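Local atomic coordinates of Exo-beta-1,3-glucanase (Streptomyces sp. SirexAA-E, PDB entry 4PEY), a protein that hydrolyses laminarin and laminarioligosaccharides as a secreted exo-beta-1,3-glucanase of glycoside hydrolase family 55, yielding glucose and laminaribiose. Residues 94-106 and 145-157. The protein carries 1 engineered substitution. Numbering follows the deposited sequence.
Sequences TVDAGWFDGNATQ and LAPDGYGWASGGY. With BGC (beta-D-glucopyranose), chain C; BGC (beta-D-glucopyranose), chain B; BGC (beta-D-glucopyranose), chain D; BGC (beta-D-glucopyranose), chain E.
D96 reaches P147 and D148 with OD1 and turns OD2 to the sugars. Its CB lies 3.8 Å from O2 of the chain E glucose, and CG, anti to the backbone N (chi1 -158°), swings the carboxylate toward D148. OD1 takes D148 N at 3.0 Å, on the syn side but 26° out of the carboxylate plane, and A97 N from the opposite face; a water adds a third donor. OD2 accepts from O2 of the chain E glucose at 2.6 Å and from O2 of the chain C glucose. With an alanine here, the D148 and A97 amides and both sugar hydroxyls would probably lose their carboxylate acceptor. The segments are loops leaving strands 87-94 and 138-144, two turns apart, of a right-handed parallel beta-helix, the GH55 fold; D96 and D148 belong to one glycan pocket, T105, W152 and S154 to another, where W152 binds substrate. A97 and A104 press their methyls on the P147 ring, while A104 N donates to W152 O at 2.8 Å. T105 CG2 packs on W152 CB at 3.6 Å. N103 OD1 receives T105 N in its carbonyl plane, an Asx turn, and also T105 OG1; its ND2 approaches the W152 indole obliquely, 3.8 Å from CE3. One face of that indole carries the chain B glucose, with C3 3.8 Å above the ring plane, and CZ3 meets O6 of the chain D glucose.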
loop_
_atom_site.group_PDB
_atom_site.type_symbol
_atom_site.label_atom_id
_atom_site.label_comp_id
_atom_site.label_asym_id
_atom_site.label_seq_id
_atom_site.Cartn_x
_atom_site.Cartn_y
_atom_site.Cartn_z
ATOM N N THR A 94 -15.848 -8.324 -6.093
ATOM C CA THR A 94 -15.074 -8.893 -7.189
ATOM C C THR A 94 -14.134 -7.912 -7.866
ATOM O O THR A 94 -14.552 -6.816 -8.244
ATOM C CB THR A 94 -16.026 -9.455 -8.263
ATOM O OG1 THR A 94 -16.822 -10.499 -7.685
ATOM C CG2 THR A 94 -15.257 -9.992 -9.481
ATOM N N VAL A 95 -12.873 -8.307 -8.027
ATOM C CA VAL A 95 -12.006 -7.663 -9.006
ATOM C C VAL A 95 -11.507 -8.717 -9.995
ATOM O O VAL A 95 -10.966 -9.758 -9.595
ATOM C CB VAL A 95 -10.805 -6.940 -8.351
ATOM C CG1 VAL A 95 -9.885 -6.355 -9.415
ATOM C CG2 VAL A 95 -11.281 -5.832 -7.414
ATOM N N ASP A 96 -11.714 -8.454 -11.284
ATOM C CA ASP A 96 -11.228 -9.332 -12.350
ATOM C C ASP A 96 -10.550 -8.438 -13.389
ATOM O O ASP A 96 -10.450 -7.219 -13.196
ATOM C CB ASP A 96 -12.369 -10.165 -12.958
ATOM C CG ASP A 96 -11.884 -11.447 -13.660
ATOM O OD1 ASP A 96 -10.662 -11.649 -13.853
ATOM O OD2 ASP A 96 -12.751 -12.255 -14.053
ATOM N N ALA A 97 -10.073 -9.025 -14.479
ATOM C CA ALA A 97 -9.250 -8.273 -15.416
ATOM C C ALA A 97 -9.790 -8.262 -16.850
ATOM O O ALA A 97 -9.021 -8.161 -17.805
ATOM C CB ALA A 97 -7.827 -8.819 -15.391
ATOM N N GLY A 98 -11.110 -8.335 -16.997
ATOM C CA GLY A 98 -11.724 -8.357 -18.318
ATOM C C GLY A 98 -11.350 -7.164 -19.187
ATOM O O GLY A 98 -11.132 -7.307 -20.391
ATOM N N TRP A 99 -11.242 -5.987 -18.570
ATOM C CA TRP A 99 -11.018 -4.754 -19.325
ATOM C C TRP A 99 -9.633 -4.735 -19.971
ATOM O O TRP A 99 -9.398 -4.005 -20.938
ATOM C CB TRP A 99 -11.187 -3.530 -18.420
ATOM C CG TRP A 99 -10.064 -3.377 -17.429
ATOM C CD1 TRP A 99 -9.945 -3.997 -16.212
ATOM C CD2 TRP A 99 -8.894 -2.559 -17.578
ATOM N NE1 TRP A 99 -8.775 -3.608 -15.596
ATOM C CE2 TRP A 99 -8.113 -2.727 -16.412
ATOM C CE3 TRP A 99 -8.434 -1.696 -18.585
ATOM C CZ2 TRP A 99 -6.892 -2.073 -16.226
ATOM C CZ3 TRP A 99 -7.223 -1.041 -18.395
ATOM C CH2 TRP A 99 -6.465 -1.236 -17.224
ATOM N N PHE A 100 -8.720 -5.534 -19.424
ATOM C CA PHE A 100 -7.342 -5.580 -19.901
ATOM C C PHE A 100 -7.039 -6.991 -20.401
ATOM O O PHE A 100 -5.908 -7.465 -20.317
ATOM C CB PHE A 100 -6.378 -5.160 -18.781
ATOM C CG PHE A 100 -5.052 -4.610 -19.265
ATOM C CD1 PHE A 100 -4.978 -3.797 -20.384
ATOM C CD2 PHE A 100 -3.885 -4.875 -18.562
ATOM C CE1 PHE A 100 -3.754 -3.284 -20.811
ATOM C CE2 PHE A 100 -2.659 -4.369 -18.982
ATOM C CZ PHE A 100 -2.592 -3.570 -20.102
ATOM N N ASP A 101 -8.085 -7.653 -20.897
ATOM C CA ASP A 101 -7.999 -8.968 -21.530
ATOM C C ASP A 101 -7.287 -10.022 -20.685
ATOM O O ASP A 101 -6.479 -10.805 -21.196
ATOM C CB ASP A 101 -7.309 -8.846 -22.884
ATOM C CG ASP A 101 -8.079 -7.961 -23.852
ATOM O OD1 ASP A 101 -9.324 -7.892 -23.750
ATOM O OD2 ASP A 101 -7.435 -7.335 -24.717
ATOM N N GLY A 102 -7.599 -10.044 -19.394
ATOM C CA GLY A 102 -7.109 -11.087 -18.510
ATOM C C GLY A 102 -5.806 -10.767 -17.806
ATOM O O GLY A 102 -5.349 -11.540 -16.959
ATOM N N ASN A 103 -5.209 -9.629 -18.151
ATOM C CA ASN A 103 -3.972 -9.158 -17.531
ATOM C C ASN A 103 -4.350 -8.293 -16.329
ATOM O O ASN A 103 -4.955 -7.245 -16.505
ATOM C CB ASN A 103 -3.147 -8.370 -18.562
ATOM C CG ASN A 103 -1.807 -7.874 -18.023
ATOM O OD1 ASN A 103 -1.630 -7.673 -16.823
ATOM N ND2 ASN A 103 -0.860 -7.645 -18.933
ATOM N N ALA A 104 -4.010 -8.734 -15.119
ATOM C CA ALA A 104 -4.405 -8.021 -13.895
ATOM C C ALA A 104 -3.354 -7.030 -13.374
ATOM O O ALA A 104 -3.539 -6.448 -12.297
ATOM C CB ALA A 104 -4.746 -9.027 -12.787
ATOM N N THR A 105 -2.276 -6.812 -14.130
ATOM C CA THR A 105 -1.164 -6.002 -13.630
ATOM C C THR A 105 -1.393 -4.489 -13.658
ATOM O O THR A 105 -0.485 -3.729 -13.306
ATOM C CB THR A 105 0.161 -6.282 -14.397
ATOM O OG1 THR A 105 0.015 -5.943 -15.785
ATOM C CG2 THR A 105 0.578 -7.738 -14.246
ATOM N N GLN A 106 -2.580 -4.041 -14.061
ATOM C CA GLN A 106 -2.909 -2.623 -13.895
ATOM C C GLN A 106 -4.164 -2.434 -13.029
ATOM O O GLN A 106 -4.786 -1.371 -13.046
ATOM C CB GLN A 106 -3.052 -1.933 -15.267
ATOM C CG GLN A 106 -1.708 -1.961 -16.012
ATOM C CD GLN A 106 -1.668 -1.232 -17.340
ATOM O OE1 GLN A 106 -2.559 -0.450 -17.681
ATOM N NE2 GLN A 106 -0.601 -1.477 -18.095
ATOM N N LEU A 145 -6.998 -15.079 -5.857
ATOM C CA LEU A 145 -6.316 -13.813 -6.112
ATOM C C LEU A 145 -5.933 -13.619 -7.576
ATOM O O LEU A 145 -5.323 -12.609 -7.936
ATOM C CB LEU A 145 -5.057 -13.709 -5.244
ATOM C CG LEU A 145 -5.277 -13.921 -3.745
ATOM C CD1 LEU A 145 -3.947 -13.792 -2.998
ATOM C CD2 LEU A 145 -6.298 -12.922 -3.214
ATOM N N ALA A 146 -6.299 -14.574 -8.423
ATOM C CA ALA A 146 -5.868 -14.546 -9.820
ATOM C C ALA A 146 -7.020 -14.194 -10.759
ATOM O O ALA A 146 -8.170 -14.531 -10.488
ATOM C CB ALA A 146 -5.254 -15.898 -10.213
ATOM N N PRO A 147 -6.714 -13.514 -11.872
ATOM C CA PRO A 147 -7.775 -13.214 -12.836
ATOM C C PRO A 147 -8.283 -14.493 -13.484
ATOM O O PRO A 147 -7.563 -15.499 -13.504
ATOM C CB PRO A 147 -7.075 -12.307 -13.857
ATOM C CG PRO A 147 -5.629 -12.698 -13.771
ATOM C CD PRO A 147 -5.403 -13.004 -12.310
ATOM N N ASP A 148 -9.513 -14.463 -13.987
ATOM C CA ASP A 148 -10.043 -15.594 -14.727
ATOM C C ASP A 148 -9.129 -15.837 -15.919
ATOM O O ASP A 148 -8.877 -14.923 -16.705
ATOM C CB ASP A 148 -11.480 -15.322 -15.173
ATOM C CG ASP A 148 -12.193 -16.566 -15.647
ATOM O OD1 ASP A 148 -11.652 -17.678 -15.476
ATOM O OD2 ASP A 148 -13.312 -16.429 -16.179
ATOM N N GLY A 149 -8.608 -17.056 -16.026
ATOM C CA GLY A 149 -7.674 -17.398 -17.084
ATOM C C GLY A 149 -6.237 -17.501 -16.600
ATOM O O GLY A 149 -5.357 -17.931 -17.343
ATOM N N TYR A 150 -6.006 -17.081 -15.357
ATOM C CA TYR A 150 -4.697 -17.163 -14.696
ATOM C C TYR A 150 -3.610 -16.342 -15.386
ATOM O O TYR A 150 -2.444 -16.742 -15.420
ATOM C CB TYR A 150 -4.244 -18.622 -14.575
ATOM C CG TYR A 150 -5.255 -19.519 -13.886
ATOM C CD1 TYR A 150 -5.872 -20.559 -14.571
ATOM C CD2 TYR A 150 -5.605 -19.310 -12.558
ATOM C CE1 TYR A 150 -6.796 -21.375 -13.943
ATOM C CE2 TYR A 150 -6.531 -20.118 -11.924
ATOM C CZ TYR A 150 -7.124 -21.148 -12.620
ATOM O OH TYR A 150 -8.045 -21.957 -11.990
ATOM N N GLY A 151 -3.996 -15.182 -15.907
ATOM C CA GLY A 151 -3.055 -14.254 -16.512
ATOM C C GLY A 151 -2.190 -13.529 -15.488
ATOM O O GLY A 151 -2.230 -13.826 -14.294
ATOM N N TRP A 152 -1.411 -12.563 -15.957
ATOM C CA TRP A 152 -0.423 -11.893 -15.121
ATOM C C TRP A 152 -1.043 -11.111 -13.962
ATOM O O TRP A 152 -2.077 -10.456 -14.117
ATOM C CB TRP A 152 0.418 -10.938 -15.961
ATOM C CG TRP A 152 1.246 -11.575 -17.036
ATOM C CD1 TRP A 152 1.375 -12.912 -17.317
ATOM C CD2 TRP A 152 2.067 -10.887 -17.977
ATOM N NE1 TRP A 152 2.231 -13.088 -18.384
ATOM C CE2 TRP A 152 2.671 -11.859 -18.803
ATOM C CE3 TRP A 152 2.353 -9.536 -18.203
ATOM C CZ2 TRP A 152 3.539 -11.521 -19.837
ATOM C CZ3 TRP A 152 3.217 -9.202 -19.229
ATOM C CH2 TRP A 152 3.799 -10.190 -20.033
ATOM N N ALA A 153 -0.394 -11.158 -12.805
ATOM C CA ALA A 153 -0.889 -10.438 -11.636
ATOM C C ALA A 153 0.255 -10.119 -10.686
ATOM O O ALA A 153 1.150 -10.949 -10.492
ATOM C CB ALA A 153 -1.975 -11.251 -10.925
ATOM N N SER A 154 0.212 -8.928 -10.084
ATOM C CA SER A 154 1.306 -8.446 -9.239
ATOM C C SER A 154 0.821 -7.707 -7.979
ATOM O O SER A 154 1.099 -6.515 -7.796
ATOM C CB SER A 154 2.228 -7.544 -10.072
ATOM O OG SER A 154 3.314 -7.028 -9.316
ATOM N N GLY A 155 0.101 -8.420 -7.112
ATOM C CA GLY A 155 -0.353 -7.873 -5.839
ATOM C C GLY A 155 0.728 -8.017 -4.775
ATOM O O GLY A 155 1.902 -8.168 -5.112
ATOM N N GLY A 156 0.372 -7.966 -3.494
ATOM C CA GLY A 156 -0.970 -7.722 -3.012
ATOM C C GLY A 156 -0.881 -7.670 -1.496
ATOM O O GLY A 156 0.174 -7.965 -0.914
ATOM N N TYR A 157 -1.980 -7.312 -0.848
ATOM C CA TYR A 157 -1.947 -7.025 0.584
ATOM C C TYR A 157 -3.232 -7.457 1.280
ATOM O O TYR A 157 -4.309 -6.978 0.943
ATOM C CB TYR A 157 -1.698 -5.522 0.799
ATOM C CG TYR A 157 -1.661 -5.084 2.249
ATOM C CD1 TYR A 157 -0.458 -5.035 2.954
ATOM C CD2 TYR A 157 -2.831 -4.723 2.914
ATOM C CE1 TYR A 157 -0.425 -4.639 4.293
ATOM C CE2 TYR A 157 -2.811 -4.324 4.246
ATOM C CZ TYR A 157 -1.609 -4.288 4.932
ATOM O OH TYR A 157 -1.593 -3.882 6.249
HETATM C C2 BGC C . -13.539 -11.607 -17.609
HETATM C C3 BGC C . -15.004 -11.211 -17.479
HETATM C C4 BGC C . -15.357 -10.061 -18.421
HETATM C C5 BGC C . -14.867 -10.344 -19.838
HETATM C C6 BGC C . -15.145 -9.153 -20.767
HETATM C C1 BGC C . -13.117 -11.784 -19.060
HETATM O O1 BGC C . -11.706 -11.930 -19.075
HETATM O O2 BGC C . -13.322 -12.805 -16.887
HETATM O O3 BGC C . -15.236 -10.840 -16.136
HETATM O O4 BGC C . -16.759 -9.873 -18.429
HETATM O O5 BGC C . -13.482 -10.647 -19.832
HETATM O O6 BGC C . -14.577 -7.963 -20.245
HETATM C C2 BGC B . 4.900 -12.111 -14.836
HETATM C C3 BGC B . 5.245 -11.048 -15.873
HETATM C C4 BGC B . 6.437 -11.489 -16.710
HETATM C C5 BGC B . 6.140 -12.867 -17.289
HETATM C C6 BGC B . 7.301 -13.370 -18.137
HETATM C C1 BGC B . 4.755 -13.481 -15.492
HETATM O O1 BGC B . 4.593 -14.458 -14.485
HETATM O O2 BGC B . 3.706 -11.764 -14.171
HETATM O O3 BGC B . 5.563 -9.806 -15.134
HETATM O O4 BGC B . 6.665 -10.557 -17.750
HETATM O O5 BGC B . 5.929 -13.764 -16.226
HETATM O O6 BGC B . 6.918 -14.590 -18.746
HETATM C C2 BGC D . 5.096 -7.574 -14.484
HETATM C C3 BGC D . 4.848 -6.150 -14.966
HETATM C C4 BGC D . 5.789 -5.826 -16.117
HETATM C C5 BGC D . 5.642 -6.881 -17.201
HETATM C C6 BGC D . 6.578 -6.577 -18.363
HETATM C C1 BGC D . 5.093 -8.571 -15.635
HETATM O O2 BGC D . 4.066 -7.927 -13.586
HETATM O O3 BGC D . 5.118 -5.320 -13.816
HETATM O O4 BGC D . 5.493 -4.532 -16.605
HETATM O O5 BGC D . 5.974 -8.147 -16.659
HETATM O O6 BGC D . 6.379 -7.533 -19.385
HETATM C C2 BGC E . -16.321 -11.421 -14.032
HETATM C C3 BGC E . -17.645 -11.784 -13.379
HETATM C C4 BGC E . -18.715 -10.782 -13.796
HETATM C C5 BGC E . -18.766 -10.631 -15.314
HETATM C C6 BGC E . -19.728 -9.508 -15.696
HETATM C C1 BGC E . -16.516 -11.349 -15.543
HETATM O O2 BGC E . -15.335 -12.376 -13.696
HETATM O O3 BGC E . -17.495 -11.760 -11.977
HETATM O O4 BGC E . -19.973 -11.196 -13.310
HETATM O O5 BGC E . -17.480 -10.355 -15.837
HETATM O O6 BGC E . -19.791 -9.398 -17.099
HETATM O O HOH W 1 -9.876 -11.809 -16.608
HETATM O O HOH W 2 -6.371 -14.072 -17.076
#